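Local coordinates for protein ATP-dependent RNA helicase HrpB (Escherichia coli, PDB 6EUD) that hydrolyses ATP to ADP and phosphate as a DExH-box NTPase of the DEAH/RHA RNA helicase type, and probably binds single-stranded RNA, at residues K393-M398 and D420-A425; R505-G508 and Y513-A516; Q572-E577 and Q601-P606; W588-L591 and L596-K599; E665-P670 and Y687-G692. All coordinates share one frame; numbering follows the deposited sequence.

Interaction 1 (K393-M398 and D420-A425); sequences KRLLQM and DPRLAA
Helices 386-398 and 421-429 meet where Leu-395 of the first lies against Arg-422 at the start of the second, their short segments running nearly parallel, 11° apart. The axes of these segments approach to 10.6 Å, so side chains and not backbones make the contact. Leu-395 crosses Arg-422 at about a right angle; its CD1 sits 3.5 Å above the guanidinium plane, over the centre of the group, and its CD2 comes to 3.5 Å from NH1. A bend of the arginine chain at chi3 (105°) brings that face round to the leucine. Met-398 CE approaches obliquely, 4.1 Å from Arg-422 NH2. Beside this pair, Leu-396 CD2 touches Pro-421 CB at 4.1 Å, and Ser-361 of helix 361-370 lies against both Leu-395 and Pro-421. The charge of Arg-422 is answered outside the two helices: NH2 forms a salt bridge with Asp-501, and NE a weak hydrogen bond with Ala-498 O. An alanine in place of Arg-422 is likely to leave Asp-501 without its mate and open a gap beside the two methyls of Leu-395. Asp-420 starts the second helix: its OD2 accepts from Leu-423 N at 3.2 Å, on the anti side of the carboxylate. The arrangement is that of a side-chain-capped helix, Asp-420 at its N-cap, its first turn packed alongside a near-parallel helical segment.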
# COMPACT_ATOMS: atom_id res chain seq x y z
N LYS A 393 3.50 -9.85 2.34
CA LYS A 393 3.96 -11.00 3.12
C LYS A 393 2.84 -12.02 3.30
O LYS A 393 3.03 -13.21 3.04
CB LYS A 393 4.49 -10.54 4.47
CG LYS A 393 5.05 -11.64 5.35
CD LYS A 393 5.44 -11.05 6.71
CE LYS A 393 6.09 -12.06 7.65
NZ LYS A 393 7.50 -12.41 7.27
N ARG A 394 1.66 -11.55 3.71
CA ARG A 394 0.52 -12.46 3.91
C ARG A 394 0.16 -13.19 2.63
O ARG A 394 -0.05 -14.40 2.68
CB ARG A 394 -0.70 -11.71 4.45
CG ARG A 394 -0.55 -11.37 5.92
CD ARG A 394 -1.84 -10.87 6.53
NE ARG A 394 -2.29 -9.64 5.89
CZ ARG A 394 -1.94 -8.42 6.27
NH1 ARG A 394 -1.13 -8.26 7.32
NH2 ARG A 394 -2.40 -7.36 5.62
N LEU A 395 0.13 -12.49 1.50
CA LEU A 395 -0.17 -13.16 0.23
C LEU A 395 0.87 -14.23 -0.12
O LEU A 395 0.51 -15.32 -0.57
CB LEU A 395 -0.25 -12.14 -0.91
CG LEU A 395 -0.34 -12.73 -2.33
CD1 LEU A 395 -1.53 -13.70 -2.50
CD2 LEU A 395 -0.44 -11.62 -3.37
N LEU A 396 2.16 -13.91 0.06
CA LEU A 396 3.22 -14.86 -0.25
C LEU A 396 3.10 -16.09 0.64
O LEU A 396 3.38 -17.22 0.19
CB LEU A 396 4.60 -14.19 -0.10
CG LEU A 396 4.95 -13.12 -1.14
CD1 LEU A 396 6.39 -12.67 -1.04
CD2 LEU A 396 4.68 -13.61 -2.56
N GLN A 397 2.67 -15.88 1.88
CA GLN A 397 2.37 -17.00 2.78
C GLN A 397 1.26 -17.88 2.20
O GLN A 397 1.41 -19.09 2.11
CB GLN A 397 1.99 -16.49 4.16
CG GLN A 397 3.20 -16.18 5.02
CD GLN A 397 2.93 -15.17 6.13
OE1 GLN A 397 1.81 -14.67 6.28
NE2 GLN A 397 3.97 -14.84 6.89
N MET A 398 0.15 -17.26 1.80
CA MET A 398 -0.96 -17.98 1.18
C MET A 398 -0.47 -18.83 -0.00
O MET A 398 -0.95 -19.95 -0.20
CB MET A 398 -2.05 -17.00 0.71
CG MET A 398 -3.37 -17.69 0.27
SD MET A 398 -4.52 -16.67 -0.68
CE MET A 398 -3.91 -16.89 -2.34
N ASP A 420 4.31 -12.46 -12.22
CA ASP A 420 3.47 -12.07 -11.10
C ASP A 420 3.39 -13.26 -10.15
O ASP A 420 3.11 -14.37 -10.59
CB ASP A 420 2.06 -11.67 -11.52
CG ASP A 420 1.11 -11.62 -10.33
OD1 ASP A 420 1.03 -10.58 -9.64
OD2 ASP A 420 0.45 -12.64 -10.06
N PRO A 421 3.63 -13.03 -8.84
CA PRO A 421 3.75 -14.10 -7.84
C PRO A 421 2.57 -15.07 -7.79
O PRO A 421 2.81 -16.27 -7.70
CB PRO A 421 3.86 -13.34 -6.52
CG PRO A 421 4.56 -12.07 -6.91
CD PRO A 421 3.99 -11.71 -8.27
N ARG A 422 1.33 -14.59 -7.85
CA ARG A 422 0.18 -15.48 -7.91
C ARG A 422 0.27 -16.39 -9.14
O ARG A 422 0.06 -17.59 -9.05
CB ARG A 422 -1.13 -14.66 -7.90
CG ARG A 422 -1.34 -13.83 -6.62
CD ARG A 422 -2.57 -12.87 -6.68
NE ARG A 422 -3.67 -13.39 -5.89
CZ ARG A 422 -4.19 -12.83 -4.82
NH1 ARG A 422 -3.77 -11.66 -4.38
NH2 ARG A 422 -5.17 -13.44 -4.19
N LEU A 423 0.62 -15.83 -10.29
CA LEU A 423 0.73 -16.63 -11.50
C LEU A 423 1.94 -17.59 -11.45
O LEU A 423 1.86 -18.74 -11.90
CB LEU A 423 0.82 -15.72 -12.73
CG LEU A 423 -0.39 -14.81 -13.02
CD1 LEU A 423 -0.26 -14.11 -14.39
CD2 LEU A 423 -1.74 -15.55 -12.90
N ALA A 424 3.05 -17.12 -10.88
CA ALA A 424 4.24 -17.95 -10.70
C ALA A 424 3.94 -19.13 -9.79
O ALA A 424 4.39 -20.24 -10.05
CB ALA A 424 5.39 -17.12 -10.14
N ALA A 425 3.20 -18.86 -8.71
CA ALA A 425 2.78 -19.87 -7.75
C ALA A 425 1.96 -20.96 -8.44
O ALA A 425 2.16 -22.16 -8.22
CB ALA A 425 1.97 -19.22 -6.62

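Interaction 2 (R505-G508 and Y513-A516)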
# COMPACT_ATOMS: atom_id res chain seq x y z
N ARG A 505 -18.87 -17.28 -3.99
CA ARG A 505 -20.13 -17.98 -3.79
C ARG A 505 -21.29 -17.02 -4.01
O ARG A 505 -21.21 -15.83 -3.66
CB ARG A 505 -20.21 -18.61 -2.41
CG ARG A 505 -21.54 -19.25 -2.10
CD ARG A 505 -21.69 -19.52 -0.62
NE ARG A 505 -23.06 -19.84 -0.27
CZ ARG A 505 -23.55 -21.08 -0.18
NH1 ARG A 505 -22.76 -22.12 -0.39
NH2 ARG A 505 -24.82 -21.26 0.13
N ARG A 506 -22.35 -17.53 -4.63
CA ARG A 506 -23.54 -16.72 -4.90
C ARG A 506 -24.22 -16.41 -3.58
O ARG A 506 -24.33 -17.27 -2.70
CB ARG A 506 -24.50 -17.43 -5.86
CG ARG A 506 -25.61 -16.52 -6.39
CD ARG A 506 -26.59 -17.26 -7.31
NE ARG A 506 -27.51 -18.11 -6.56
CZ ARG A 506 -28.68 -17.70 -6.07
NH1 ARG A 506 -29.08 -16.45 -6.25
NH2 ARG A 506 -29.45 -18.55 -5.41
N ARG A 507 -24.67 -15.17 -3.44
CA ARG A 507 -25.32 -14.74 -2.21
C ARG A 507 -26.72 -14.18 -2.43
O ARG A 507 -26.89 -12.97 -2.61
CB ARG A 507 -24.45 -13.71 -1.50
CG ARG A 507 -23.34 -14.35 -0.69
CD ARG A 507 -23.10 -13.57 0.58
NE ARG A 507 -22.47 -14.39 1.62
CZ ARG A 507 -23.14 -15.18 2.45
NH1 ARG A 507 -24.46 -15.26 2.39
NH2 ARG A 507 -22.47 -15.88 3.36
N GLY A 508 -27.71 -15.08 -2.42
CA GLY A 508 -29.11 -14.70 -2.41
C GLY A 508 -29.76 -14.31 -3.74
O GLY A 508 -30.90 -14.68 -4.00
N TYR A 513 -22.15 -12.08 -5.60
CA TYR A 513 -21.22 -13.05 -5.04
C TYR A 513 -20.47 -12.47 -3.85
O TYR A 513 -20.24 -11.26 -3.76
CB TYR A 513 -20.23 -13.51 -6.12
CG TYR A 513 -20.86 -14.37 -7.19
CD1 TYR A 513 -20.98 -15.74 -7.01
CD2 TYR A 513 -21.34 -13.81 -8.39
CE1 TYR A 513 -21.56 -16.55 -7.97
CE2 TYR A 513 -21.93 -14.62 -9.36
CZ TYR A 513 -22.03 -15.98 -9.14
OH TYR A 513 -22.60 -16.81 -10.07
N GLN A 514 -20.09 -13.34 -2.93
CA GLN A 514 -19.10 -12.96 -1.92
C GLN A 514 -17.82 -13.76 -2.13
O GLN A 514 -17.86 -14.98 -2.36
CB GLN A 514 -19.65 -13.17 -0.51
CG GLN A 514 -18.69 -12.72 0.57
CD GLN A 514 -19.25 -12.86 1.98
OE1 GLN A 514 -19.87 -13.88 2.32
NE2 GLN A 514 -19.05 -11.83 2.79
N LEU A 515 -16.67 -13.08 -2.05
CA LEU A 515 -15.39 -13.78 -2.20
C LEU A 515 -14.94 -14.36 -0.85
O LEU A 515 -15.41 -13.93 0.21
CB LEU A 515 -14.32 -12.85 -2.77
CG LEU A 515 -14.60 -12.18 -4.11
CD1 LEU A 515 -13.38 -11.45 -4.60
CD2 LEU A 515 -15.07 -13.18 -5.16
N ALA A 516 -14.03 -15.33 -0.90
CA ALA A 516 -13.52 -15.96 0.32
C ALA A 516 -12.88 -14.94 1.28
O ALA A 516 -12.81 -15.18 2.48
CB ALA A 516 -12.52 -17.07 -0.03
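Arg-507 NE donates to Gln-514 OE1 at 2.7 Å, with an angle of 159° at the hydrogen. The oxygen lies near the guanidinium plane, but the donor stands above the amide carbonyl plane, 54° out of it, and the two flat groups are turned almost perpendicular to each other. Gln-514 is stretched straight out, CG opposite its own backbone N (chi1 -177°), which carries the amide to the arginine; its NE2 donates to Gly-518 O. Two backbone bonds follow: Arg-505 N to Gln-514 O at 3.0 Å and Gln-514 N to Arg-505 O at 2.8 Å. They make Arg-505 and Gln-514 an antiparallel hydrogen-bonded pair, while Arg-506 and Tyr-513 form the neighbouring non-hydrogen-bonded pair of the beta hairpin 503-506/512-515. This hairpin belongs to a curled sheet that also holds strands 520-522, 534-542 and 548-552 and probably corresponds to the OB-fold module of DEAH/RHA helicases. Tyr-513 lies close to the opposite strand: the ring's edge meets Arg-505 C, CD1 is 3.3 Å from Arg-506 N, and CE1 is 3.7 Å from Arg-506 CB. Its hydroxyl is hydrogen-bonded to His-532 O. On the face carrying Arg-505 and Gln-514, Arg-507 CD also packs at 3.6 Å on Gln-514 CB. The arginine tips have acidic partners elsewhere, Glu-533 for Arg-505 and Asp-510 for Arg-506.

Interaction 3 (Q572-E577 and Q601-P606); sequences QSDTVE and QPLAKP
Leu-603 carries this contact alone on its side, spreading its two methyls over Asp-574 and Val-576. The contact reaches across the middle of a three-stranded antiparallel sheet, from one outer strand, 571-579, to the loop that leaves the other, 596-602; the nearest CA atoms, those of Asp-574 and Leu-603, are 7.3 Å apart. The apolar part is simple: Leu-603 CD2 meets Val-576 CG2 at 3.6 Å, and the two side chains cross at about a right angle. The second kind of contact sets a methyl against a charged group. Leu-603 CD1 lies 3.5 Å from Asp-574 CG, 3.7 Å from Asp-574 OD1 and 3.8 Å from Asp-574 OD2; being almost equally far from all three, it rests over the carboxylate and not against one oxygen. Leu-603 CG stands opposite the backbone N (chi1 -160°), which sends the fork toward strand 571-579, where Asp-574 and Val-576, two residues apart, present their side chains on the same side. No hydrogen bond joins the two segments. The polar needs are met elsewhere: Asp-574 OD1 is in a salt bridge with Arg-589 of the central strand 584-593, and Asp-574 O accepts from Asn-617 of helix 608-622, whose Ala-614 also touches both Asp-574 and Val-576. Chemically, a leucine roofs a buried carboxylate whose arginine partner lies outside the two segments, a low-polarity cover that may limit the access of water on that side and so probably favours the ion pair.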
# COMPACT_ATOMS: atom_id res chain seq x y z
N GLN A 572 -12.26 -25.64 9.71
CA GLN A 572 -13.36 -26.02 10.60
C GLN A 572 -13.39 -25.11 11.83
O GLN A 572 -12.35 -24.77 12.39
CB GLN A 572 -13.18 -27.47 11.01
CG GLN A 572 -14.39 -28.16 11.62
CD GLN A 572 -14.08 -29.61 11.98
OE1 GLN A 572 -14.91 -30.49 11.82
NE2 GLN A 572 -12.87 -29.84 12.50
N SER A 573 -14.59 -24.74 12.25
CA SER A 573 -14.74 -23.80 13.37
C SER A 573 -16.02 -24.07 14.16
O SER A 573 -17.12 -23.89 13.65
CB SER A 573 -14.75 -22.37 12.85
OG SER A 573 -14.90 -21.44 13.90
N ASP A 574 -15.85 -24.51 15.40
CA ASP A 574 -16.99 -24.82 16.27
C ASP A 574 -17.34 -23.64 17.18
O ASP A 574 -16.47 -22.84 17.55
CB ASP A 574 -16.70 -26.07 17.10
CG ASP A 574 -16.34 -27.27 16.24
OD1 ASP A 574 -16.79 -27.33 15.08
OD2 ASP A 574 -15.60 -28.15 16.73
N THR A 575 -18.61 -23.52 17.53
CA THR A 575 -19.04 -22.43 18.39
C THR A 575 -20.06 -22.90 19.41
O THR A 575 -21.05 -23.55 19.06
CB THR A 575 -19.66 -21.27 17.58
OG1 THR A 575 -18.72 -20.81 16.61
CG2 THR A 575 -20.01 -20.11 18.49
N VAL A 576 -19.80 -22.59 20.68
CA VAL A 576 -20.80 -22.84 21.71
C VAL A 576 -20.99 -21.56 22.51
O VAL A 576 -20.02 -20.91 22.91
CB VAL A 576 -20.41 -24.01 22.64
CG1 VAL A 576 -21.40 -24.12 23.78
CG2 VAL A 576 -20.40 -25.30 21.89
N GLU A 577 -22.25 -21.19 22.73
CA GLU A 577 -22.60 -19.97 23.43
C GLU A 577 -24.07 -20.01 23.83
O GLU A 577 -24.81 -20.90 23.39
CB GLU A 577 -22.34 -18.75 22.56
CG GLU A 577 -23.26 -18.73 21.35
CD GLU A 577 -22.73 -17.85 20.26
OE1 GLU A 577 -23.55 -17.28 19.51
OE2 GLU A 577 -21.50 -17.73 20.15
N GLN A 601 -23.56 -27.24 10.71
CA GLN A 601 -24.13 -28.47 11.23
C GLN A 601 -24.19 -28.43 12.74
O GLN A 601 -23.40 -27.72 13.37
CB GLN A 601 -23.32 -29.68 10.74
CG GLN A 601 -21.81 -29.57 10.98
CD GLN A 601 -21.04 -30.80 10.48
OE1 GLN A 601 -20.04 -30.67 9.77
NE2 GLN A 601 -21.50 -31.98 10.86
N PRO A 602 -25.13 -29.19 13.33
CA PRO A 602 -25.16 -29.27 14.80
C PRO A 602 -23.90 -29.92 15.35
O PRO A 602 -23.39 -30.89 14.78
CB PRO A 602 -26.41 -30.12 15.07
CG PRO A 602 -26.69 -30.83 13.80
CD PRO A 602 -26.24 -29.92 12.71
N LEU A 603 -23.39 -29.37 16.44
CA LEU A 603 -22.16 -29.88 17.02
C LEU A 603 -22.36 -31.28 17.60
O LEU A 603 -23.12 -31.46 18.56
CB LEU A 603 -21.66 -28.91 18.10
CG LEU A 603 -20.19 -28.99 18.52
CD1 LEU A 603 -19.26 -28.81 17.33
CD2 LEU A 603 -19.89 -27.94 19.55
N ALA A 604 -21.70 -32.26 17.00
CA ALA A 604 -21.67 -33.62 17.56
C ALA A 604 -20.91 -33.60 18.88
O ALA A 604 -20.19 -32.64 19.16
CB ALA A 604 -21.03 -34.59 16.58
N LYS A 605 -21.07 -34.65 19.69
CA LYS A 605 -20.38 -34.76 20.97
C LYS A 605 -18.89 -34.48 20.80
O LYS A 605 -18.16 -35.30 20.24
CB LYS A 605 -20.57 -36.15 21.57
CG LYS A 605 -21.70 -36.96 20.94
CD LYS A 605 -21.32 -38.42 20.84
CE LYS A 605 -22.43 -39.24 20.20
NZ LYS A 605 -21.96 -40.57 19.73
N PRO A 606 -18.43 -33.31 21.27
CA PRO A 606 -17.06 -32.88 20.98
C PRO A 606 -16.03 -33.38 21.99
O PRO A 606 -16.36 -33.62 23.15
CB PRO A 606 -17.17 -31.35 21.04
CG PRO A 606 -18.38 -31.07 21.94
CD PRO A 606 -19.13 -32.37 22.15

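Interaction 4 (W588-L591 and L596-K599); sequences WRRL and LTVK
Arg-590 and Thr-597 cross at about a right angle, the aliphatic part of the arginine running over the threonine: Arg-590 CG packs at 3.6 Å on Thr-597 CG2. The chain then bends at chi3 and turns NH1 back to Thr-597 OG1, to which it donates at 3.2 Å. This bond is far from straight, 143° at the hydrogen, and OG1 is tilted 26° from the guanidinium plane. Trp-588, two residues earlier in the strand, lies with CD1 over one face of the same guanidinium, toward its rim. A serine in place of Arg-590 would probably leave Thr-597 OG1 without this donor and uncover the methyl of Thr-597. Leu-591 and Lys-599 behave differently: they lie side by side and point the same way, so that Leu-591 CD1 touches the methylene CE of Lys-599 at 3.9 Å. Their backbones form an antiparallel hydrogen-bonded pair, with Leu-591 N donating to Lys-599 O at 2.9 Å. Leu-591 O is gripped by two amides, strongly by Val-598 N at 2.8 Å and only weakly by Lys-599 N at 3.3 Å. Val-598 and Lys-599 thus both stand opposite Leu-591, and the extra residue goes with a strong departure from antiparallel, the axes of the short segments running at 114° to each other. The side chain of Val-598 touches Trp-534 of strand 534-542, which belongs to another sheet. One residue facing two across an antiparallel pair is the classic beta bulge, placed here near the turn of the hairpin 584-593/596-602.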
# COMPACT_ATOMS: atom_id res chain seq x y z
N TRP A 588 -22.99 -25.06 17.11
CA TRP A 588 -22.89 -25.48 15.73
C TRP A 588 -21.43 -25.68 15.31
O TRP A 588 -20.50 -25.16 15.95
CB TRP A 588 -23.61 -24.46 14.83
CG TRP A 588 -22.96 -23.10 14.72
CD1 TRP A 588 -22.08 -22.69 13.75
CD2 TRP A 588 -23.15 -21.97 15.59
NE1 TRP A 588 -21.70 -21.38 13.98
CE2 TRP A 588 -22.34 -20.92 15.09
CE3 TRP A 588 -23.91 -21.75 16.74
CZ2 TRP A 588 -22.28 -19.66 15.71
CZ3 TRP A 588 -23.85 -20.50 17.35
CH2 TRP A 588 -23.04 -19.48 16.83
N ARG A 589 -21.25 -26.47 14.26
CA ARG A 589 -19.96 -26.59 13.57
C ARG A 589 -20.08 -25.94 12.18
O ARG A 589 -21.02 -26.25 11.43
CB ARG A 589 -19.53 -28.05 13.45
CG ARG A 589 -18.40 -28.31 12.46
CD ARG A 589 -17.76 -29.65 12.74
NE ARG A 589 -16.94 -29.60 13.95
CZ ARG A 589 -16.41 -30.66 14.55
NH1 ARG A 589 -16.61 -31.88 14.07
NH2 ARG A 589 -15.68 -30.50 15.65
N ARG A 590 -19.14 -25.04 11.87
CA ARG A 590 -19.12 -24.36 10.57
C ARG A 590 -17.89 -24.76 9.74
O ARG A 590 -16.74 -24.60 10.18
CB ARG A 590 -19.16 -22.84 10.77
CG ARG A 590 -19.40 -22.04 9.49
CD ARG A 590 -18.95 -20.58 9.59
NE ARG A 590 -19.39 -19.97 10.84
CZ ARG A 590 -20.56 -19.37 11.03
NH1 ARG A 590 -21.45 -19.29 10.05
NH2 ARG A 590 -20.85 -18.84 12.22
N LEU A 591 -18.13 -25.30 8.55
CA LEU A 591 -17.04 -25.46 7.59
C LEU A 591 -16.96 -24.18 6.75
O LEU A 591 -18.02 -23.71 6.23
CB LEU A 591 -17.27 -26.69 6.72
CG LEU A 591 -17.31 -27.99 7.54
CD1 LEU A 591 -17.45 -29.25 6.66
CD2 LEU A 591 -16.07 -28.06 8.40
N LEU A 596 -16.45 -17.50 3.68
CA LEU A 596 -17.63 -18.10 3.04
C LEU A 596 -18.08 -19.33 3.79
O LEU A 596 -17.36 -20.32 3.85
CB LEU A 596 -17.33 -18.49 1.58
CG LEU A 596 -17.05 -17.36 0.60
CD1 LEU A 596 -16.71 -17.91 -0.78
CD2 LEU A 596 -18.25 -16.43 0.56
N THR A 597 -19.28 -19.27 4.36
CA THR A 597 -19.79 -20.43 5.06
C THR A 597 -20.22 -21.48 4.03
O THR A 597 -21.02 -21.20 3.14
CB THR A 597 -20.96 -20.06 5.98
OG1 THR A 597 -20.50 -19.14 6.97
CG2 THR A 597 -21.50 -21.31 6.66
N VAL A 598 -19.65 -22.67 4.14
CA VAL A 598 -19.94 -23.72 3.16
C VAL A 598 -21.00 -24.66 3.72
O VAL A 598 -21.88 -25.13 2.99
CB VAL A 598 -18.67 -24.50 2.78
CG1 VAL A 598 -19.01 -25.70 1.91
CG2 VAL A 598 -17.70 -23.59 2.07
N LYS A 599 -20.90 -24.91 5.02
CA LYS A 599 -21.86 -25.76 5.68
C LYS A 599 -21.94 -25.41 7.16
O LYS A 599 -20.93 -25.04 7.78
CB LYS A 599 -21.48 -27.23 5.50
CG LYS A 599 -22.62 -28.18 5.80
CD LYS A 599 -22.24 -29.64 5.58
CE LYS A 599 -21.26 -30.12 6.63
NZ LYS A 599 -21.06 -31.60 6.54

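Interaction 5 (E665-P670 and Y687-G692)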
# COMPACT_ATOMS: atom_id res chain seq x y z
N GLU A 665 -6.88 -17.99 23.28
CA GLU A 665 -6.12 -19.23 23.20
C GLU A 665 -4.86 -19.18 24.08
O GLU A 665 -4.49 -20.15 24.72
CB GLU A 665 -5.75 -19.53 21.74
CG GLU A 665 -6.92 -20.02 20.87
CD GLU A 665 -7.89 -18.91 20.45
OE1 GLU A 665 -7.52 -17.71 20.55
OE2 GLU A 665 -9.03 -19.22 20.04
N THR A 666 -4.22 -18.02 24.13
CA THR A 666 -2.97 -17.91 24.88
C THR A 666 -3.21 -17.64 26.39
O THR A 666 -2.62 -18.32 27.22
CB THR A 666 -2.06 -16.82 24.27
OG1 THR A 666 -2.70 -15.55 24.33
CG2 THR A 666 -1.80 -17.12 22.82
N TRP A 667 -4.08 -16.69 26.74
CA TRP A 667 -4.23 -16.34 28.16
C TRP A 667 -5.35 -17.06 28.92
O TRP A 667 -5.26 -17.22 30.15
CB TRP A 667 -4.42 -14.81 28.32
CG TRP A 667 -5.73 -14.23 27.88
CD1 TRP A 667 -6.06 -13.83 26.62
CD2 TRP A 667 -6.87 -13.90 28.71
NE1 TRP A 667 -7.34 -13.31 26.59
CE2 TRP A 667 -7.85 -13.34 27.86
CE3 TRP A 667 -7.15 -14.05 30.07
CZ2 TRP A 667 -9.11 -12.92 28.34
CZ3 TRP A 667 -8.40 -13.64 30.55
CH2 TRP A 667 -9.36 -13.08 29.68
N LEU A 668 -6.39 -17.51 28.22
CA LEU A 668 -7.58 -18.04 28.89
C LEU A 668 -7.70 -19.54 28.79
O LEU A 668 -8.03 -20.21 29.77
CB LEU A 668 -8.85 -17.39 28.34
CG LEU A 668 -10.07 -17.89 29.11
CD1 LEU A 668 -9.91 -17.55 30.61
CD2 LEU A 668 -11.39 -17.33 28.54
N LEU A 669 -7.44 -20.08 27.60
CA LEU A 669 -7.56 -21.52 27.35
C LEU A 669 -6.73 -22.40 28.30
O LEU A 669 -7.25 -23.41 28.77
CB LEU A 669 -7.19 -21.83 25.89
CG LEU A 669 -7.17 -23.31 25.46
CD1 LEU A 669 -8.51 -24.00 25.69
CD2 LEU A 669 -6.75 -23.40 23.99
N PRO A 670 -5.46 -22.04 28.61
CA PRO A 670 -4.70 -22.88 29.55
C PRO A 670 -5.42 -23.17 30.86
O PRO A 670 -5.16 -24.20 31.46
CB PRO A 670 -3.44 -22.06 29.82
CG PRO A 670 -3.26 -21.26 28.60
CD PRO A 670 -4.63 -20.92 28.12
N TYR A 687 -8.61 -12.95 37.19
CA TYR A 687 -7.48 -12.23 37.79
C TYR A 687 -6.20 -13.01 37.64
O TYR A 687 -5.17 -12.47 37.28
CB TYR A 687 -7.73 -11.96 39.27
CG TYR A 687 -6.52 -11.45 40.03
CD1 TYR A 687 -5.64 -12.34 40.68
CD2 TYR A 687 -6.25 -10.09 40.12
CE1 TYR A 687 -4.51 -11.87 41.38
CE2 TYR A 687 -5.16 -9.62 40.82
CZ TYR A 687 -4.29 -10.50 41.45
OH TYR A 687 -3.20 -10.01 42.14
N GLN A 688 -6.26 -14.30 37.97
CA GLN A 688 -5.09 -15.15 37.87
C GLN A 688 -4.65 -15.30 36.41
O GLN A 688 -3.45 -15.30 36.12
CB GLN A 688 -5.36 -16.51 38.48
CG GLN A 688 -4.13 -17.11 39.11
CD GLN A 688 -3.57 -16.21 40.20
OE1 GLN A 688 -4.26 -15.92 41.18
NE2 GLN A 688 -2.33 -15.76 40.03
N ALA A 689 -5.61 -15.41 35.51
CA ALA A 689 -5.31 -15.58 34.09
C ALA A 689 -4.61 -14.35 33.52
O ALA A 689 -3.59 -14.47 32.86
CB ALA A 689 -6.57 -15.89 33.30
N LEU A 690 -5.16 -13.17 33.79
CA LEU A 690 -4.49 -11.91 33.43
C LEU A 690 -3.10 -11.79 34.05
O LEU A 690 -2.13 -11.43 33.38
CB LEU A 690 -5.34 -10.72 33.85
CG LEU A 690 -6.57 -10.48 32.97
CD1 LEU A 690 -7.33 -9.30 33.51
CD2 LEU A 690 -6.13 -10.22 31.54
N ARG A 691 -2.99 -12.13 35.33
CA ARG A 691 -1.71 -12.04 36.03
C ARG A 691 -0.72 -13.04 35.43
O ARG A 691 0.50 -12.84 35.47
CB ARG A 691 -1.91 -12.28 37.52
CG ARG A 691 -0.77 -11.85 38.39
CD ARG A 691 -1.16 -11.93 39.85
NE ARG A 691 -0.16 -11.27 40.68
CZ ARG A 691 0.90 -11.89 41.19
NH1 ARG A 691 1.07 -13.19 40.96
NH2 ARG A 691 1.77 -11.23 41.94
N GLY A 692 -1.26 -14.11 34.84
CA GLY A 692 -0.45 -15.13 34.18
C GLY A 692 0.30 -14.57 32.99
O GLY A 692 1.33 -15.11 32.61
O HOH W 1 -3.10 -17.17 31.99
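Trp-667 reaches from helix 664-667 to Ala-689 and Leu-690 of helix 686-692. Its CB points toward that helix, and chi1 of 72° sets CG between the backbone N and the carbonyl carbon, which swings the indole back beside its own main chain. There one face of the ring is covered by Leu-668 CB of the same segment, 4.0 Å above its centre. On the pyrrole side NE1 turns away from the contact and donates to Leu-660 O. The six-membered ring lies on the partner's side: CE3 meets Ala-689 CB at 3.8 Å and CZ3 meets it at 4.0 Å, the methyl lying at the ring's edge, near its plane. Farther along, CZ3 is 4.2 Å from Leu-690 CD2, which stands over the face opposite to Leu-668, offset toward the rim. The tryptophan is thus held between two leucines and butted by an alanine, a helix-to-helix contact within the region assigned to the C-terminal part of HrpB-type helicases. The small alanine lets the backbones come close, with CA atoms of Trp-667 and Ala-689 6.1 Å apart. Ala-689 CB also lies 3.7 Å from Trp-667 O. That carbonyl shares a water with Ala-689 O; the water donates to both, at 2.8 Å to Trp-667 O and 2.9 Å to Ala-689 O. Leu-690 also touches Leu-636 of helix 631-646.

In the fold
The five contacts start from helices 386-398 and 421-429 and lead toward the C-terminal part. Interaction 1 comes first, its centre about 23 Å from that of interaction 2, with no touch between them. Interactions 2 and 4 do touch: Leu-596 packs on the hairpin of interaction 2, joining its sheet to the connector region. Interactions 3 and 4 are closest, centres about 10 Å apart, both in the three-stranded sheet 571-602; segments 588-591 and 596-599 fall between the two segments of interaction 3 along the chain, and both contacts use strand 596-602. Interaction 5 lies about 23 Å beyond interaction 3, centre to centre. Together they trace a path from the ATPase body through the connector to the C-terminal region.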